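Local coordinates for hypothetical protein MM_2497 (Methanosarcina mazei, PDB 2I5E), which probably catalyses the condensation of GTP with (2S)-2-phospholactate to give lactyl-2-diphospho-5'-guanosine, a step in making the hydride carrier coenzyme F420, at residues Gln38-Leu43 with Glu49-Leu54; Glu78-Tyr83 with Val91-Ala96. One frame throughout, in Å; residues are numbered along the deposited sequence.

Contact 1: residues Gln38-Leu43 with Glu49-Leu54; sequences QVISSL and EQVDIL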
ATOM      1  N   GLN A  38      19.670  -3.439   3.468  1.00 36.34           N
ATOM      2  CA  GLN A  38      18.694  -2.837   4.355  1.00 36.57           C
ATOM      3  C   GLN A  38      17.681  -3.882   4.919  1.00 36.05           C
ATOM      4  O   GLN A  38      17.332  -3.860   6.112  1.00 35.98           O
ATOM      5  CB  GLN A  38      17.944  -1.749   3.594  1.00 39.12           C
ATOM      6  CG  GLN A  38      18.771  -0.442   3.272  1.00 44.08           C
ATOM      7  CD  GLN A  38      17.868   0.739   3.224  1.00 49.35           C
ATOM      8  OE1 GLN A  38      17.457   1.210   2.152  1.00 52.63           O
ATOM      9  NE2 GLN A  38      17.472   1.192   4.403  1.00 50.01           N
ATOM     10  N   VAL A  39      17.199  -4.780   4.051  1.00 34.65           N
ATOM     11  CA  VAL A  39      16.395  -5.970   4.537  1.00 33.58           C
ATOM     12  C   VAL A  39      17.105  -6.853   5.545  1.00 33.13           C
ATOM     13  O   VAL A  39      16.482  -7.164   6.573  1.00 33.86           O
ATOM     14  CB  VAL A  39      15.859  -6.833   3.381  1.00 32.84           C
ATOM     15  CG1 VAL A  39      15.044  -8.010   3.883  1.00 31.63           C
ATOM     16  CG2 VAL A  39      15.126  -5.934   2.403  1.00 28.31           C
ATOM     17  N   ILE A  40      18.368  -7.232   5.285  1.00 32.35           N
ATOM     18  CA  ILE A  40      19.125  -8.005   6.244  1.00 33.01           C
ATOM     19  C   ILE A  40      19.317  -7.185   7.544  1.00 34.21           C
ATOM     20  O   ILE A  40      19.115  -7.685   8.635  1.00 34.39           O
ATOM     21  CB  ILE A  40      20.554  -8.434   5.757  1.00 33.41           C
ATOM     22  CG1 ILE A  40      20.507  -9.351   4.538  1.00 35.59           C
ATOM     23  CG2 ILE A  40      21.309  -9.073   6.914  1.00 34.62           C
ATOM     24  CD1 ILE A  40      21.779  -9.273   3.627  1.00 32.73           C
ATOM     25  N   SER A  41      19.607  -5.915   7.431  1.00 36.32           N
ATOM     26  CA  SER A  41      19.632  -5.108   8.668  1.00 39.01           C
ATOM     27  C   SER A  41      18.276  -5.068   9.413  1.00 38.79           C
ATOM     28  O   SER A  41      18.219  -5.090  10.677  1.00 38.52           O
ATOM     29  CB  SER A  41      20.097  -3.708   8.347  1.00 37.84           C
ATOM     30  OG  SER A  41      20.107  -2.991   9.592  1.00 49.24           O
ATOM     31  N   SER A  42      17.145  -5.036   8.682  1.00 38.02           N
ATOM     32  CA  SER A  42      15.884  -5.127   9.453  1.00 36.05           C
ATOM     33  C   SER A  42      15.641  -6.444  10.147  1.00 36.15           C
ATOM     34  O   SER A  42      15.051  -6.477  11.254  1.00 36.81           O
ATOM     35  CB  SER A  42      14.667  -4.725   8.664  1.00 36.36           C
ATOM     36  OG  SER A  42      14.726  -3.372   8.450  1.00 35.65           O
ATOM     37  N   LEU A  43      16.061  -7.528   9.516  1.00 36.09           N
ATOM     38  CA  LEU A  43      15.911  -8.849  10.104  1.00 38.10           C
ATOM     39  C   LEU A  43      16.777  -8.943  11.364  1.00 38.98           C
ATOM     40  O   LEU A  43      16.356  -9.530  12.363  1.00 38.40           O
ATOM     41  CB  LEU A  43      16.266  -9.975   9.105  1.00 36.75           C
ATOM     42  CG  LEU A  43      15.358 -10.000   7.875  1.00 36.21           C
ATOM     43  CD1 LEU A  43      15.894 -10.877   6.682  1.00 28.47           C
ATOM     44  CD2 LEU A  43      13.928 -10.399   8.244  1.00 37.34           C
ATOM     45  N   GLU A  49      18.180 -14.572  14.638  1.00 51.11           N
ATOM     46  CA  GLU A  49      19.513 -15.068  14.869  1.00 51.78           C
ATOM     47  C   GLU A  49      20.182 -15.375  13.548  1.00 51.62           C
ATOM     48  O   GLU A  49      21.230 -14.791  13.264  1.00 53.59           O
ATOM     49  CB  GLU A  49      19.557 -16.196  15.940  1.00 51.95           C
ATOM     50  CG  GLU A  49      20.887 -17.012  15.960  1.00 52.53           C
ATOM     51  CD  GLU A  49      20.988 -18.075  17.095  1.00 51.85           C
ATOM     52  OE1 GLU A  49      20.140 -18.113  18.003  1.00 50.77           O
ATOM     53  OE2 GLU A  49      21.925 -18.891  17.048  1.00 53.03           O
ATOM     54  N   GLN A  50      19.644 -16.218  12.697  1.00 50.95           N
ATOM     55  CA  GLN A  50      20.263 -16.159  11.355  1.00 51.66           C
ATOM     56  C   GLN A  50      19.369 -16.129  10.098  1.00 48.22           C
ATOM     57  O   GLN A  50      18.234 -16.629  10.032  1.00 46.15           O
ATOM     58  CB  GLN A  50      21.623 -16.970  11.230  1.00 54.06           C
ATOM     59  CG  GLN A  50      21.833 -18.033  10.048  1.00 54.69           C
ATOM     60  CD  GLN A  50      22.581 -19.351  10.507  1.00 55.67           C
ATOM     61  OE1 GLN A  50      23.673 -19.692   9.997  1.00 58.06           O
ATOM     62  NE2 GLN A  50      21.963 -20.099  11.441  1.00 56.74           N
ATOM     63  N   VAL A  51      19.965 -15.478   9.120  1.00 46.11           N
ATOM     64  CA  VAL A  51      19.331 -15.062   7.909  1.00 41.96           C
ATOM     65  C   VAL A  51      20.087 -15.802   6.856  1.00 40.89           C
ATOM     66  O   VAL A  51      21.303 -15.756   6.832  1.00 40.28           O
ATOM     67  CB  VAL A  51      19.509 -13.553   7.757  1.00 42.27           C
ATOM     68  CG1 VAL A  51      18.985 -13.048   6.423  1.00 41.57           C
ATOM     69  CG2 VAL A  51      18.867 -12.839   8.927  1.00 38.59           C
ATOM     70  N   ASP A  52      19.365 -16.492   5.988  1.00 38.23           N
ATOM     71  CA  ASP A  52      19.952 -17.080   4.794  1.00 37.73           C
ATOM     72  C   ASP A  52      19.637 -16.234   3.541  1.00 37.69           C
ATOM     73  O   ASP A  52      18.549 -15.600   3.428  1.00 38.62           O
ATOM     74  CB  ASP A  52      19.371 -18.486   4.642  1.00 37.23           C
ATOM     75  CG  ASP A  52      19.533 -19.320   5.924  1.00 41.06           C
ATOM     76  OD1 ASP A  52      20.640 -19.300   6.486  1.00 36.67           O
ATOM     77  OD2 ASP A  52      18.574 -19.984   6.359  1.00 39.19           O
ATOM     78  N   ILE A  53      20.515 -16.237   2.557  1.00 35.90           N
ATOM     79  CA  ILE A  53      20.201 -15.525   1.339  1.00 35.66           C
ATOM     80  C   ILE A  53      20.193 -16.624   0.370  1.00 35.73           C
ATOM     81  O   ILE A  53      21.130 -17.348   0.357  1.00 38.03           O
ATOM     82  CB  ILE A  53      21.306 -14.550   1.022  1.00 35.90           C
ATOM     83  CG1 ILE A  53      21.345 -13.466   2.080  1.00 36.63           C
ATOM     84  CG2 ILE A  53      21.111 -13.976  -0.327  1.00 37.17           C
ATOM     85  CD1 ILE A  53      22.514 -12.596   1.940  1.00 43.26           C
ATOM     86  N   LEU A  54      19.154 -16.821  -0.429  1.00 33.82           N
ATOM     87  CA  LEU A  54      19.151 -17.953  -1.346  1.00 34.66           C
ATOM     88  C   LEU A  54      19.276 -17.409  -2.776  1.00 35.78           C
ATOM     89  O   LEU A  54      18.374 -16.719  -3.300  1.00 36.38           O
ATOM     90  CB  LEU A  54      17.853 -18.732  -1.101  1.00 34.95           C
ATOM     91  CG  LEU A  54      17.555 -20.017  -1.857  1.00 37.06           C
ATOM     92  CD1 LEU A  54      18.423 -21.132  -1.239  1.00 34.59           C
ATOM     93  CD2 LEU A  54      16.104 -20.268  -1.646  1.00 31.60           C
TER

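Contact 2: residues Glu78-Tyr83 with Val91-Ala96; sequences EALNRY and VLIVMA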
ATOM      1  N   GLU A  78      11.125 -23.661  -6.749  1.00 40.03           N
ATOM      2  CA  GLU A  78      11.758 -24.943  -6.453  1.00 42.49           C
ATOM      3  C   GLU A  78      12.758 -24.825  -5.314  1.00 40.87           C
ATOM      4  O   GLU A  78      12.697 -25.601  -4.364  1.00 41.45           O
ATOM      5  CB  GLU A  78      12.449 -25.479  -7.691  1.00 42.60           C
ATOM      6  CG  GLU A  78      12.326 -26.951  -7.769  1.00 51.87           C
ATOM      7  CD  GLU A  78      12.263 -27.416  -9.218  1.00 61.64           C
ATOM      8  OE1 GLU A  78      13.293 -27.236  -9.928  1.00 62.53           O
ATOM      9  OE2 GLU A  78      11.161 -27.926  -9.635  1.00 65.31           O
ATOM     10  N   ALA A  79      13.664 -23.848  -5.432  1.00 39.03           N
ATOM     11  CA  ALA A  79      14.587 -23.521  -4.364  1.00 36.76           C
ATOM     12  C   ALA A  79      13.892 -23.267  -3.030  1.00 36.90           C
ATOM     13  O   ALA A  79      14.226 -23.903  -1.983  1.00 37.06           O
ATOM     14  CB  ALA A  79      15.399 -22.323  -4.771  1.00 38.21           C
ATOM     15  N   LEU A  80      12.880 -22.389  -3.024  1.00 36.11           N
ATOM     16  CA  LEU A  80      12.210 -22.104  -1.742  1.00 34.52           C
ATOM     17  C   LEU A  80      11.515 -23.288  -1.189  1.00 34.76           C
ATOM     18  O   LEU A  80      11.418 -23.459   0.068  1.00 34.35           O
ATOM     19  CB  LEU A  80      11.234 -20.892  -1.807  1.00 34.62           C
ATOM     20  CG  LEU A  80      11.920 -19.502  -1.961  1.00 29.91           C
ATOM     21  CD1 LEU A  80      10.785 -18.500  -2.250  1.00 29.44           C
ATOM     22  CD2 LEU A  80      12.695 -19.040  -0.721  1.00 29.29           C
ATOM     23  N   ASN A  81      10.983 -24.101  -2.086  1.00 34.63           N
ATOM     24  CA  ASN A  81      10.203 -25.246  -1.613  1.00 36.09           C
ATOM     25  C   ASN A  81      11.120 -26.371  -1.045  1.00 38.28           C
ATOM     26  O   ASN A  81      10.774 -26.976  -0.016  1.00 38.36           O
ATOM     27  CB  ASN A  81       9.282 -25.739  -2.690  1.00 34.26           C
ATOM     28  CG  ASN A  81       7.944 -25.039  -2.649  1.00 33.50           C
ATOM     29  OD1 ASN A  81       7.394 -24.782  -1.588  1.00 30.55           O
ATOM     30  ND2 ASN A  81       7.396 -24.720  -3.839  1.00 34.46           N
ATOM     31  N   ARG A  82      12.320 -26.556  -1.644  1.00 39.11           N
ATOM     32  CA  ARG A  82      13.412 -27.346  -1.012  1.00 42.11           C
ATOM     33  C   ARG A  82      13.868 -26.835   0.401  1.00 42.03           C
ATOM     34  O   ARG A  82      13.877 -27.563   1.374  1.00 41.56           O
ATOM     35  CB  ARG A  82      14.581 -27.470  -2.002  1.00 41.75           C
ATOM     36  CG  ARG A  82      15.609 -28.611  -1.712  1.00 46.68           C
ATOM     37  CD  ARG A  82      16.626 -28.717  -2.879  1.00 47.93           C
ATOM     38  NE  ARG A  82      17.920 -28.126  -2.547  1.00 59.06           N
ATOM     39  CZ  ARG A  82      19.092 -28.518  -3.075  1.00 64.62           C
ATOM     40  NH1 ARG A  82      19.121 -29.508  -3.983  1.00 65.45           N
ATOM     41  NH2 ARG A  82      20.241 -27.909  -2.717  1.00 63.24           N
ATOM     42  N   TYR A  83      14.123 -25.525   0.529  1.00 42.14           N
ATOM     43  CA  TYR A  83      14.433 -24.905   1.797  1.00 39.51           C
ATOM     44  C   TYR A  83      13.309 -25.159   2.821  1.00 40.98           C
ATOM     45  O   TYR A  83      13.554 -25.549   3.969  1.00 41.25           O
ATOM     46  CB  TYR A  83      14.617 -23.419   1.529  1.00 38.77           C
ATOM     47  CG  TYR A  83      15.062 -22.607   2.725  1.00 36.29           C
ATOM     48  CD1 TYR A  83      16.395 -22.304   2.910  1.00 34.30           C
ATOM     49  CD2 TYR A  83      14.147 -22.201   3.698  1.00 36.07           C
ATOM     50  CE1 TYR A  83      16.772 -21.551   3.994  1.00 35.52           C
ATOM     51  CE2 TYR A  83      14.546 -21.452   4.788  1.00 33.44           C
ATOM     52  CZ  TYR A  83      15.858 -21.123   4.885  1.00 33.77           C
ATOM     53  OH  TYR A  83      16.248 -20.368   5.948  1.00 32.93           O
ATOM     54  N   VAL A  91       9.505 -20.493   9.258  1.00 37.62           N
ATOM     55  CA  VAL A  91      10.297 -19.823   8.166  1.00 35.30           C
ATOM     56  C   VAL A  91       9.604 -18.498   7.788  1.00 34.05           C
ATOM     57  O   VAL A  91       8.440 -18.498   7.433  1.00 33.44           O
ATOM     58  CB  VAL A  91      10.445 -20.775   6.886  1.00 34.63           C
ATOM     59  CG1 VAL A  91      11.136 -20.051   5.612  1.00 29.87           C
ATOM     60  CG2 VAL A  91      11.216 -22.062   7.231  1.00 34.39           C
ATOM     61  N   LEU A  92      10.320 -17.375   7.874  1.00 33.47           N
ATOM     62  CA  LEU A  92       9.946 -16.098   7.259  1.00 31.31           C
ATOM     63  C   LEU A  92      10.736 -16.033   5.959  1.00 29.19           C
ATOM     64  O   LEU A  92      11.970 -16.113   5.961  1.00 30.19           O
ATOM     65  CB  LEU A  92      10.386 -14.956   8.165  1.00 31.26           C
ATOM     66  CG  LEU A  92      10.123 -13.514   7.753  1.00 32.68           C
ATOM     67  CD1 LEU A  92       8.580 -13.310   7.627  1.00 32.97           C
ATOM     68  CD2 LEU A  92      10.767 -12.566   8.820  1.00 32.69           C
ATOM     69  N   ILE A  93      10.015 -16.005   4.845  1.00 28.39           N
ATOM     70  CA  ILE A  93      10.510 -15.707   3.521  1.00 26.33           C
ATOM     71  C   ILE A  93      10.275 -14.239   3.209  1.00 28.07           C
ATOM     72  O   ILE A  93       9.150 -13.783   3.248  1.00 27.23           O
ATOM     73  CB  ILE A  93       9.788 -16.561   2.452  1.00 28.85           C
ATOM     74  CG1 ILE A  93       9.860 -18.061   2.839  1.00 22.48           C
ATOM     75  CG2 ILE A  93      10.285 -16.192   1.039  1.00 24.60           C
ATOM     76  CD1 ILE A  93       8.950 -18.980   1.860  1.00 25.12           C
ATOM     77  N   VAL A  94      11.359 -13.459   3.053  1.00 28.05           N
ATOM     78  CA  VAL A  94      11.168 -12.044   2.807  1.00 28.80           C
ATOM     79  C   VAL A  94      11.864 -11.629   1.501  1.00 27.19           C
ATOM     80  O   VAL A  94      13.007 -11.897   1.328  1.00 29.26           O
ATOM     81  CB  VAL A  94      11.793 -11.160   3.944  1.00 30.14           C
ATOM     82  CG1 VAL A  94      11.235  -9.775   3.954  1.00 28.05           C
ATOM     83  CG2 VAL A  94      11.692 -11.735   5.274  1.00 34.47           C
HETATM   84  N   MSE A  95      11.186 -10.902   0.618  1.00 26.31           N
HETATM   85  CA  MSE A  95      11.820 -10.387  -0.577  1.00 24.20           C
HETATM   86  C   MSE A  95      12.896  -9.378  -0.288  1.00 25.60           C
HETATM   87  O   MSE A  95      12.792  -8.666   0.659  1.00 22.84           O
HETATM   88  CB  MSE A  95      10.745  -9.793  -1.445  1.00 24.95           C
HETATM   89  CG  MSE A  95       9.633 -10.936  -1.752  1.00 27.38           C
HETATM   90 SE   MSE A  95      10.246 -12.871  -1.583  0.80 44.52          SE
HETATM   91  CE  MSE A  95      10.472 -12.451  -3.205  1.00 15.86           C
ATOM     92  N   ALA A  96      13.847  -9.209  -1.222  1.00 28.21           N
ATOM     93  CA  ALA A  96      15.024  -8.329  -0.998  1.00 29.63           C
ATOM     94  C   ALA A  96      14.730  -6.857  -1.424  1.00 30.94           C
ATOM     95  O   ALA A  96      15.644  -6.071  -1.449  1.00 28.80           O
ATOM     96  CB  ALA A  96      16.151  -8.871  -1.804  1.00 29.80           C
TER

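Contact 1: residues Gln38-Leu43 with Glu49-Leu54
I40 and L43 of helix 25-45 meet V51 and I53 of strand 50-55 inside a beta-alpha-beta crossover, the unit that carries the chain from strand 5-9 over one face of the sheet to its parallel neighbour. Helix and strand run nearly antiparallel, at 155°, and their axes approach to 9.4 Å, enough for one layer of aliphatic side chains. One helical turn separates I40 from L43, while V51 and I53, two residues apart on an extended strand, turn the same face of the sheet to them. V51 presents both of its branches to L43: CG1 rests 3.8 Å from L43 CD1, and CG2 lies 3.9 Å from L43 CB. With CG1 anti to the backbone N (chi1 174°) and CG2 beside that N, the valine spreads its fork along the leucine from its CB to the end of one branch. The isoleucines touch differently. Their chains meet at about a right angle and end on each other, I40 CD1 lying 3.8 Å from I53 CD1. Between the two pairs the contact is looser, I40 CG1 being 4.4 Å from V51 CG1. V51, short and branched at CB, suits the extended strand and lets L43 reach in from the helix, whereas each isoleucine spans its part of the gap with a terminal methyl. All four are buried, and no hydrogen bond crosses the interface, so dispersion and the burial of 174 Å² of surface hold it. I8 of strand 5-9 also touches I40, L43 and V51, whereas A67 and M64 lie against I53. Beyond L43, I106 of helix 103-109 continues the layer. S42 OG bonds to the carbonyl oxygen of L101, and the backbone of I53 pairs with R68 and L70 of strand 68-71, the sheet's outer neighbour within this chain.

Contact 2: residues Glu78-Tyr83 with Val91-Ala96
L80 and Y83 of helix 76-86 pack on I93 and V91 of strand 91-94, in a longer crossover of the same Rossmann-like sheet: the chain leaves strand 68-71, passes along the helix, and returns to the sheet beyond strands 50-55 and 5-9. The first shell consists of two separate pairs. V91 CG1 sits at the rim of the Y83 ring, close to its plane, 3.8 Å from Y83 CE2; V91 CG2 is slightly farther, 4.2 Å from that same Y83 CE2. The valine thus braces the ring at its edge. The CB of Y83 points toward the strand, and CG anti to the backbone N (chi1 -175°) sets the ring with its CE2 edge at V91. The second pair is purely aliphatic: both ends of the L80 fork straddle one methyl, with I93 CG2 4.0 Å from L80 CD1 and 4.1 Å from L80 CD2. That methyl is the short branch of I93, anti to its backbone N. V91 and I93 are branched at CB, as often in strands, and leucine gives the helix a flexible two-pronged end to fit them. Apolar contact alone joins the two segments, burying 177 Å². Farther out, R5 and V7 of strand 5-9 touch Y83, Y141 touches both L80 and I93, and V139 adds to the cover over I93. The strand itself lies between strand 5-9, bonded through L92 and V94, and strand 126-131, bonded through V91 and I93. Tyrosine suits its position because a flat apolar ring can pack while its far end meets a polar group: Y83 OH probably hydrogen-bonds to D52 OD2.

Both contacts are buried layers of helix on strand in one parallel part of the sheet, but they cover opposite faces: helix 25-45 in contact 1, helix 76-86 in contact 2. The sheet joins them. L92, turned away from helix 76-86, meets contact 1 through its CD2, 3.9 Å from L43 CD2, and L54 packs against helix 76-86 with its CD2 3.7 Å from L80 CD2. Contact 1 is aliphatic throughout, whereas contact 2 includes an aromatic ring whose hydroxyl brings polar chemistry to its face. There D52, on the strand of contact 1, also forms a salt bridge with R68, probably keeping its buried carboxylate charged.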